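Virulence factor (Pectobacterium carotovorum, PDB 2W3Y) is a virulence factor of a Drosophila pathogen, an S-palmitoylated protein that binds to lipid vesicles. Local coordinates at residues A[41-47]-A[167-173]; A[111-117]-A[217-223]. One frame throughout, in Å; residues are numbered along the deposited sequence.

Overall arrangement
Both contacts belong to one mixed sheet. Interaction 1 pairs strand 40-49 in parallel with strand 166-179, its centre about 4 Å from the centre of the folded chain; interaction 2 pairs strand 109-121 antiparallel with strand 214-228, its centre about 15 Å from that point. Strand 185-198 joins them, pairing antiparallel with both 166-179 and 214-228. Along the sequence the segments alternate, 41-47, 111-117, 167-173, 217-223, so the two pairings interlock. Their centres lie 15 Å apart and their nearest atoms about 6 Å, without touching. Palmitic acid bridges the interval: its methyl end lies on Tyr170 and its middle on Phe219, with Tyr168 also near the middle, consistent with a sheet that houses the lipid.

Interaction 1: A[41-47]-A[167-173]; sequences AVQYQTY and NYLYAYS. With PLM (palmitic acid), chain C.
Gln43 carries its CG anti to the backbone N (chi1 -159°), over the Tyr170 ring beside CB, which the backbone itself places there; the bend at chi2 then turns the amide so that OE1 reaches Tyr168 OH. The first contact is CH-pi: Gln43 CB stands 3.9 Å from the centroid of the Tyr170 ring, 9° off its normal. The second is a hydrogen bond in the carbonyl plane, Tyr168 OH donating to Gln43 OE1 over 2.6 Å. Since Tyr170 OH in turn donates to Tyr168 OH at 2.8 Å, the bonds run from tyrosine to tyrosine to amide, and Gln43 NE2 goes on to Ser260 O. Across the Tyr170 ring from Gln43 lies palmitic acid, its terminal CF 3.6 Å from Tyr170 CG.

At the edge of the same ring sits Tyr47 OH, whose hydrogen goes to a lone pair of Gln45 OE1 at 2.6 Å. Gln45 NE2 bonds Tyr44 O from above the carbonyl plane, and Tyr172 OH is paired with Ala133 O.

Parallel pairing fixes the register. Gln43 straddles Tyr170, its N donating to Leu169 O (2.8 Å, the shortest backbone bond) and its O accepting from Ala171 N; Gln45 straddles Tyr172 likewise, and Tyr47 N donates to Ser173 O. On the reverse face Val42 CG1 packs 3.7 Å from Ala171 CB, under Trp94 of helix 91-105.

These tyrosine and glutamine ends are thus tied to other polar groups, so the buried sheet can offer the acyl tail a ring face while its hydroxyls and amides remain satisfied.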
loop_
_atom_site.group_PDB
_atom_site.type_symbol
_atom_site.label_atom_id
_atom_site.label_comp_id
_atom_site.label_asym_id
_atom_site.label_seq_id
_atom_site.Cartn_x
_atom_site.Cartn_y
_atom_site.Cartn_z
ATOM N N ALA A 41 -11.279 5.990 3.720
ATOM C CA ALA A 41 -10.062 5.700 4.462
ATOM C C ALA A 41 -8.967 5.255 3.488
ATOM O O ALA A 41 -9.266 4.624 2.477
ATOM C CB ALA A 41 -10.329 4.605 5.501
ATOM N N VAL A 42 -7.716 5.584 3.797
ATOM C CA VAL A 42 -6.557 5.037 3.089
ATOM C C VAL A 42 -5.717 4.336 4.145
ATOM O O VAL A 42 -5.284 4.978 5.098
ATOM C CB VAL A 42 -5.661 6.147 2.454
ATOM C CG1 VAL A 42 -4.526 5.511 1.653
ATOM C CG2 VAL A 42 -6.482 7.104 1.609
ATOM N N GLN A 43 -5.490 3.039 3.963
ATOM C CA GLN A 43 -4.717 2.238 4.882
ATOM C C GLN A 43 -3.267 2.303 4.383
ATOM O O GLN A 43 -2.963 1.763 3.357
ATOM C CB GLN A 43 -5.256 0.800 4.827
ATOM C CG GLN A 43 -4.945 -0.055 6.003
ATOM C CD GLN A 43 -5.983 0.083 7.065
ATOM O OE1 GLN A 43 -7.114 -0.420 6.928
ATOM N NE2 GLN A 43 -5.620 0.787 8.143
ATOM N N TYR A 44 -2.392 3.005 5.091
ATOM C CA TYR A 44 -0.978 3.096 4.700
ATOM C C TYR A 44 -0.181 1.952 5.317
ATOM O O TYR A 44 -0.159 1.817 6.533
ATOM C CB TYR A 44 -0.396 4.439 5.142
ATOM C CG TYR A 44 -0.974 5.652 4.452
ATOM C CD1 TYR A 44 -0.629 5.953 3.120
ATOM C CD2 TYR A 44 -1.828 6.514 5.127
ATOM C CE1 TYR A 44 -1.127 7.076 2.484
ATOM C CE2 TYR A 44 -2.351 7.659 4.479
ATOM C CZ TYR A 44 -1.994 7.907 3.159
ATOM O OH TYR A 44 -2.471 9.018 2.524
ATOM N N GLN A 45 0.462 1.112 4.501
ATOM C CA GLN A 45 1.097 -0.106 5.036
ATOM C C GLN A 45 2.474 -0.421 4.424
ATOM O O GLN A 45 2.757 -0.064 3.280
ATOM C CB GLN A 45 0.186 -1.334 4.836
ATOM C CG GLN A 45 -1.278 -1.103 5.186
ATOM C CD GLN A 45 -1.585 -1.421 6.634
ATOM O OE1 GLN A 45 -1.662 -2.592 7.003
ATOM N NE2 GLN A 45 -1.747 -0.388 7.464
ATOM N N THR A 46 3.325 -1.089 5.203
ATOM C CA THR A 46 4.609 -1.615 4.712
ATOM C C THR A 46 4.750 -3.062 5.170
ATOM O O THR A 46 4.864 -3.343 6.375
ATOM C CB THR A 46 5.819 -0.801 5.236
ATOM O OG1 THR A 46 5.635 0.582 4.936
ATOM C CG2 THR A 46 7.125 -1.264 4.560
ATOM N N TYR A 47 4.705 -3.989 4.216
ATOM C CA TYR A 47 4.804 -5.399 4.556
ATOM C C TYR A 47 6.136 -5.949 4.101
ATOM O O TYR A 47 6.486 -5.869 2.924
ATOM C CB TYR A 47 3.695 -6.224 3.911
ATOM C CG TYR A 47 2.290 -5.781 4.261
ATOM C CD1 TYR A 47 1.971 -5.342 5.551
ATOM C CD2 TYR A 47 1.273 -5.814 3.301
ATOM C CE1 TYR A 47 0.676 -4.921 5.879
ATOM C CE2 TYR A 47 -0.034 -5.408 3.625
ATOM C CZ TYR A 47 -0.321 -4.969 4.918
ATOM O OH TYR A 47 -1.599 -4.570 5.260
ATOM N N ASN A 167 -15.636 4.418 0.632
ATOM C CA ASN A 167 -14.416 4.139 -0.147
ATOM C C ASN A 167 -13.219 3.747 0.720
ATOM O O ASN A 167 -12.981 4.364 1.759
ATOM C CB ASN A 167 -14.042 5.331 -1.031
ATOM C CG ASN A 167 -15.048 5.560 -2.164
ATOM O OD1 ASN A 167 -15.487 4.620 -2.815
ATOM N ND2 ASN A 167 -15.410 6.815 -2.390
ATOM N N TYR A 168 -12.470 2.745 0.264
ATOM C CA TYR A 168 -11.437 2.089 1.079
ATOM C C TYR A 168 -10.263 1.664 0.205
ATOM O O TYR A 168 -10.408 0.807 -0.681
ATOM C CB TYR A 168 -12.038 0.891 1.821
ATOM C CG TYR A 168 -11.133 0.164 2.820
ATOM C CD1 TYR A 168 -10.489 0.850 3.865
ATOM C CD2 TYR A 168 -10.978 -1.221 2.745
ATOM C CE1 TYR A 168 -9.669 0.157 4.796
ATOM C CE2 TYR A 168 -10.189 -1.921 3.669
ATOM C CZ TYR A 168 -9.531 -1.222 4.690
ATOM O OH TYR A 168 -8.762 -1.930 5.606
ATOM N N LEU A 169 -9.108 2.284 0.456
ATOM C CA LEU A 169 -7.896 2.097 -0.346
ATOM C C LEU A 169 -6.734 1.579 0.522
ATOM O O LEU A 169 -6.628 1.940 1.691
ATOM C CB LEU A 169 -7.492 3.425 -1.033
ATOM C CG LEU A 169 -8.469 4.185 -1.957
ATOM C CD1 LEU A 169 -9.445 5.069 -1.177
ATOM C CD2 LEU A 169 -7.722 5.059 -2.982
ATOM N N TYR A 170 -5.913 0.702 -0.056
ATOM C CA TYR A 170 -4.619 0.320 0.484
ATOM C C TYR A 170 -3.549 0.993 -0.369
ATOM O O TYR A 170 -3.493 0.777 -1.576
ATOM C CB TYR A 170 -4.418 -1.204 0.463
ATOM C CG TYR A 170 -4.951 -1.891 1.691
ATOM C CD1 TYR A 170 -6.293 -1.774 2.021
ATOM C CD2 TYR A 170 -4.115 -2.643 2.545
ATOM C CE1 TYR A 170 -6.813 -2.375 3.144
ATOM C CE2 TYR A 170 -4.641 -3.263 3.698
ATOM C CZ TYR A 170 -6.005 -3.101 3.978
ATOM O OH TYR A 170 -6.624 -3.668 5.077
ATOM N N ALA A 171 -2.736 1.835 0.274
ATOM C CA ALA A 171 -1.582 2.479 -0.356
ATOM C C ALA A 171 -0.355 1.933 0.378
ATOM O O ALA A 171 -0.065 2.340 1.508
ATOM C CB ALA A 171 -1.675 3.973 -0.229
ATOM N N TYR A 172 0.340 1.005 -0.262
ATOM C CA TYR A 172 1.300 0.170 0.437
ATOM C C TYR A 172 2.484 -0.269 -0.402
ATOM O O TYR A 172 2.517 -0.037 -1.617
ATOM C CB TYR A 172 0.594 -1.053 1.082
ATOM C CG TYR A 172 0.065 -2.145 0.149
ATOM C CD1 TYR A 172 0.690 -3.395 0.076
ATOM C CD2 TYR A 172 -1.087 -1.938 -0.639
ATOM C CE1 TYR A 172 0.193 -4.424 -0.766
ATOM C CE2 TYR A 172 -1.586 -2.948 -1.477
ATOM C CZ TYR A 172 -0.945 -4.194 -1.526
ATOM O OH TYR A 172 -1.434 -5.193 -2.348
ATOM N N SER A 173 3.480 -0.851 0.272
ATOM C CA SER A 173 4.581 -1.546 -0.372
ATOM C C SER A 173 4.755 -2.932 0.248
ATOM O O SER A 173 4.377 -3.147 1.412
ATOM C CB SER A 173 5.901 -0.734 -0.294
ATOM O OG SER A 173 6.371 -0.582 1.039
HETATM C C1 PLM C . -11.469 -6.318 11.883
HETATM O O2 PLM C . -12.313 -6.211 12.812
HETATM C C2 PLM C . -11.864 -5.998 10.447
HETATM C C3 PLM C . -11.236 -4.714 9.911
HETATM C C4 PLM C . -11.671 -4.383 8.481
HETATM C C5 PLM C . -10.954 -5.229 7.430
HETATM C C6 PLM C . -11.757 -5.364 6.136
HETATM C C7 PLM C . -10.873 -5.830 4.981
HETATM C C8 PLM C . -11.641 -6.600 3.901
HETATM C C9 PLM C . -11.759 -5.738 2.645
HETATM C CA PLM C . -10.958 -6.253 1.456
HETATM C CB PLM C . -9.816 -5.309 1.097
HETATM C CC PLM C . -8.712 -6.068 0.376
HETATM C CD PLM C . -7.328 -5.636 0.838
HETATM C CE PLM C . -6.530 -5.103 -0.342
HETATM C CF PLM C . -5.036 -5.084 -0.050
HETATM O O HOH W 1 4.948 1.434 2.208
#

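Interaction 2: A[111-117]-A[217-223]; sequences KGEQNLN and LEFGVDT. With PLM (palmitic acid), chain C.
Gln114 and Val221 exchange a pair of backbone hydrogen bonds, as do Leu116 and Phe219 two residues further on, and these reciprocal pairs define the antiparallel ladder. Gln114 N to Val221 O measures 2.8 Å and is nearly straight, at 173°. The strand segments 113-117 and 217-223 run 172° apart in direction, in agreement with that register.

Side-chain hydrogen bonding enters at the end where the chain turns a corner at Gly112. The oxygen of that glycine takes one bent backbone bond and one hydroxyl bond: Thr223 N lies 3.0 Å from Gly112 O and Thr223 OG1 2.9 Å from it, approaching from opposite faces of the carbonyl plane. Thr223 OG1 can do so because it sits between its own backbone N and carbonyl carbon (chi1 73°). The same hydroxyl accepts from a water, 2.7 Å from Thr223 OG1, which also takes a hydrogen from Gln114 NE2.

Like charges meet on the solvent-facing side. Glu113 OE2 comes within 4.0 Å of Asp222 OD1, beside Gly220, whose lack of a side chain lets the carboxylate lie against the backbone at Gly220 CA.

Apolar contacts gather on the reverse face. Leu116 CD2 touches Leu217 CD1 at 4.2 Å and also approaches atom CA of the palmitic acid. Phe219 turns one ring face to the acyl chain, with palmitic acid C9 over its centre and 3.7 Å from Phe219 CE2, while Phe198 meets the ring edge-to-face.

The two faces therefore differ in chemistry. Glu113, Asp222 and Asn115 share one, where the two carboxylates probably repel each other mildly; the other is apolar around Leu116, Val221 and Phe219, part of the greasy wall along the middle of the acyl chain, and turns polar toward Gln114 and Thr223.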
loop_
_atom_site.group_PDB
_atom_site.type_symbol
_atom_site.label_atom_id
_atom_site.label_comp_id
_atom_site.label_asym_id
_atom_site.label_seq_id
_atom_site.Cartn_x
_atom_site.Cartn_y
_atom_site.Cartn_z
ATOM N N LYS A 111 -2.031 -3.940 -13.491
ATOM C CA LYS A 111 -3.260 -3.148 -13.549
ATOM C C LYS A 111 -4.466 -4.083 -13.607
ATOM O O LYS A 111 -4.302 -5.304 -13.628
ATOM C CB LYS A 111 -3.237 -2.166 -14.744
ATOM C CG LYS A 111 -2.841 -2.804 -16.075
ATOM C CD LYS A 111 -3.180 -1.915 -17.262
ATOM C CE LYS A 111 -2.945 -2.635 -18.597
ATOM N NZ LYS A 111 -3.917 -3.757 -18.802
ATOM N N GLY A 112 -5.668 -3.515 -13.620
ATOM C CA GLY A 112 -6.891 -4.299 -13.787
ATOM C C GLY A 112 -7.537 -4.715 -12.479
ATOM O O GLY A 112 -7.046 -4.392 -11.400
ATOM N N GLU A 113 -8.644 -5.438 -12.567
ATOM C CA GLU A 113 -9.370 -5.837 -11.358
ATOM C C GLU A 113 -8.884 -7.168 -10.789
ATOM O O GLU A 113 -8.488 -8.076 -11.526
ATOM C CB GLU A 113 -10.896 -5.876 -11.588
ATOM C CG GLU A 113 -11.701 -5.772 -10.268
ATOM C CD GLU A 113 -13.195 -5.516 -10.451
ATOM O OE1 GLU A 113 -13.834 -6.188 -11.313
ATOM O OE2 GLU A 113 -13.730 -4.650 -9.706
ATOM N N GLN A 114 -8.897 -7.258 -9.465
ATOM C CA GLN A 114 -8.777 -8.534 -8.780
ATOM C C GLN A 114 -9.991 -8.695 -7.884
ATOM O O GLN A 114 -10.688 -7.721 -7.578
ATOM C CB GLN A 114 -7.487 -8.610 -7.965
ATOM C CG GLN A 114 -6.215 -8.575 -8.805
ATOM C CD GLN A 114 -6.083 -9.757 -9.757
ATOM O OE1 GLN A 114 -6.643 -10.830 -9.528
ATOM N NE2 GLN A 114 -5.330 -9.560 -10.830
ATOM N N ASN A 115 -10.257 -9.925 -7.481
ATOM C CA ASN A 115 -11.413 -10.195 -6.659
ATOM C C ASN A 115 -11.056 -10.998 -5.424
ATOM O O ASN A 115 -10.293 -11.976 -5.502
ATOM C CB ASN A 115 -12.489 -10.903 -7.481
ATOM C CG ASN A 115 -13.214 -9.963 -8.419
ATOM O OD1 ASN A 115 -14.146 -9.265 -8.021
ATOM N ND2 ASN A 115 -12.793 -9.942 -9.671
ATOM N N LEU A 116 -11.574 -10.542 -4.284
ATOM C CA LEU A 116 -11.543 -11.316 -3.052
ATOM C C LEU A 116 -12.950 -11.871 -2.813
ATOM O O LEU A 116 -13.850 -11.144 -2.376
ATOM C CB LEU A 116 -11.049 -10.465 -1.867
ATOM C CG LEU A 116 -10.909 -11.110 -0.475
ATOM C CD1 LEU A 116 -10.240 -12.486 -0.545
ATOM C CD2 LEU A 116 -10.131 -10.190 0.470
ATOM N N ASN A 117 -13.139 -13.143 -3.153
ATOM C CA ASN A 117 -14.412 -13.836 -2.990
ATOM C C ASN A 117 -14.181 -15.091 -2.179
ATOM O O ASN A 117 -13.842 -16.139 -2.737
ATOM C CB ASN A 117 -15.010 -14.227 -4.345
ATOM C CG ASN A 117 -15.323 -13.038 -5.216
ATOM O OD1 ASN A 117 -15.974 -12.087 -4.781
ATOM N ND2 ASN A 117 -14.866 -13.082 -6.465
ATOM N N LEU A 217 -16.600 -12.422 2.427
ATOM C CA LEU A 217 -15.803 -11.357 1.831
ATOM C C LEU A 217 -16.008 -11.398 0.330
ATOM O O LEU A 217 -15.538 -12.328 -0.342
ATOM C CB LEU A 217 -14.318 -11.531 2.168
ATOM C CG LEU A 217 -13.885 -11.671 3.628
ATOM C CD1 LEU A 217 -12.359 -11.835 3.691
ATOM C CD2 LEU A 217 -14.351 -10.475 4.472
ATOM N N GLU A 218 -16.726 -10.409 -0.191
ATOM C CA GLU A 218 -16.930 -10.261 -1.635
ATOM C C GLU A 218 -16.615 -8.826 -2.045
ATOM O O GLU A 218 -17.454 -7.932 -1.899
ATOM C CB GLU A 218 -18.362 -10.668 -2.063
ATOM C CG GLU A 218 -18.533 -10.732 -3.600
ATOM C CD GLU A 218 -19.980 -10.907 -4.071
ATOM O OE1 GLU A 218 -20.871 -10.117 -3.674
ATOM O OE2 GLU A 218 -20.218 -11.828 -4.880
ATOM N N PHE A 219 -15.385 -8.601 -2.508
ATOM C CA PHE A 219 -14.927 -7.252 -2.857
ATOM C C PHE A 219 -14.289 -7.248 -4.225
ATOM O O PHE A 219 -13.449 -8.092 -4.535
ATOM C CB PHE A 219 -13.916 -6.707 -1.836
ATOM C CG PHE A 219 -14.487 -6.467 -0.475
ATOM C CD1 PHE A 219 -14.966 -5.209 -0.121
ATOM C CD2 PHE A 219 -14.521 -7.497 0.473
ATOM C CE1 PHE A 219 -15.488 -4.976 1.154
ATOM C CE2 PHE A 219 -15.038 -7.287 1.746
ATOM C CZ PHE A 219 -15.525 -6.013 2.094
ATOM N N GLY A 220 -14.703 -6.290 -5.046
ATOM C CA GLY A 220 -14.043 -6.032 -6.309
ATOM C C GLY A 220 -12.971 -4.998 -6.038
ATOM O O GLY A 220 -13.259 -3.904 -5.565
ATOM N N VAL A 221 -11.724 -5.366 -6.325
ATOM C CA VAL A 221 -10.565 -4.537 -5.992
ATOM C C VAL A 221 -9.845 -4.105 -7.269
ATOM O O VAL A 221 -9.363 -4.953 -8.023
ATOM C CB VAL A 221 -9.584 -5.292 -5.044
ATOM C CG1 VAL A 221 -8.482 -4.368 -4.564
ATOM C CG2 VAL A 221 -10.367 -5.955 -3.838
ATOM N N ASP A 222 -9.776 -2.799 -7.506
ATOM C CA ASP A 222 -9.008 -2.227 -8.618
ATOM C C ASP A 222 -7.543 -2.119 -8.211
ATOM O O ASP A 222 -7.247 -1.706 -7.086
ATOM C CB ASP A 222 -9.508 -0.827 -8.937
ATOM C CG ASP A 222 -10.931 -0.811 -9.429
ATOM O OD1 ASP A 222 -11.261 -1.590 -10.350
ATOM O OD2 ASP A 222 -11.718 0.006 -8.890
ATOM N N THR A 223 -6.635 -2.488 -9.110
ATOM C CA THR A 223 -5.215 -2.574 -8.773
ATOM C C THR A 223 -4.315 -1.796 -9.729
ATOM O O THR A 223 -4.571 -1.728 -10.943
ATOM C CB THR A 223 -4.704 -4.064 -8.646
ATOM O OG1 THR A 223 -4.594 -4.679 -9.936
ATOM C CG2 THR A 223 -5.624 -4.921 -7.765
HETATM C C1 PLM C . -11.469 -6.318 11.883
HETATM O O2 PLM C . -12.313 -6.211 12.812
HETATM C C2 PLM C . -11.864 -5.998 10.447
HETATM C C3 PLM C . -11.236 -4.714 9.911
HETATM C C4 PLM C . -11.671 -4.383 8.481
HETATM C C5 PLM C . -10.954 -5.229 7.430
HETATM C C6 PLM C . -11.757 -5.364 6.136
HETATM C C7 PLM C . -10.873 -5.830 4.981
HETATM C C8 PLM C . -11.641 -6.600 3.901
HETATM C C9 PLM C . -11.759 -5.738 2.645
HETATM C CA PLM C . -10.958 -6.253 1.456
HETATM C CB PLM C . -9.816 -5.309 1.097
HETATM C CC PLM C . -8.712 -6.068 0.376
HETATM C CD PLM C . -7.328 -5.636 0.838
HETATM C CE PLM C . -6.530 -5.103 -0.342
HETATM C CF PLM C . -5.036 -5.084 -0.050
HETATM O O HOH W 2 -3.690 -7.083 -10.729
#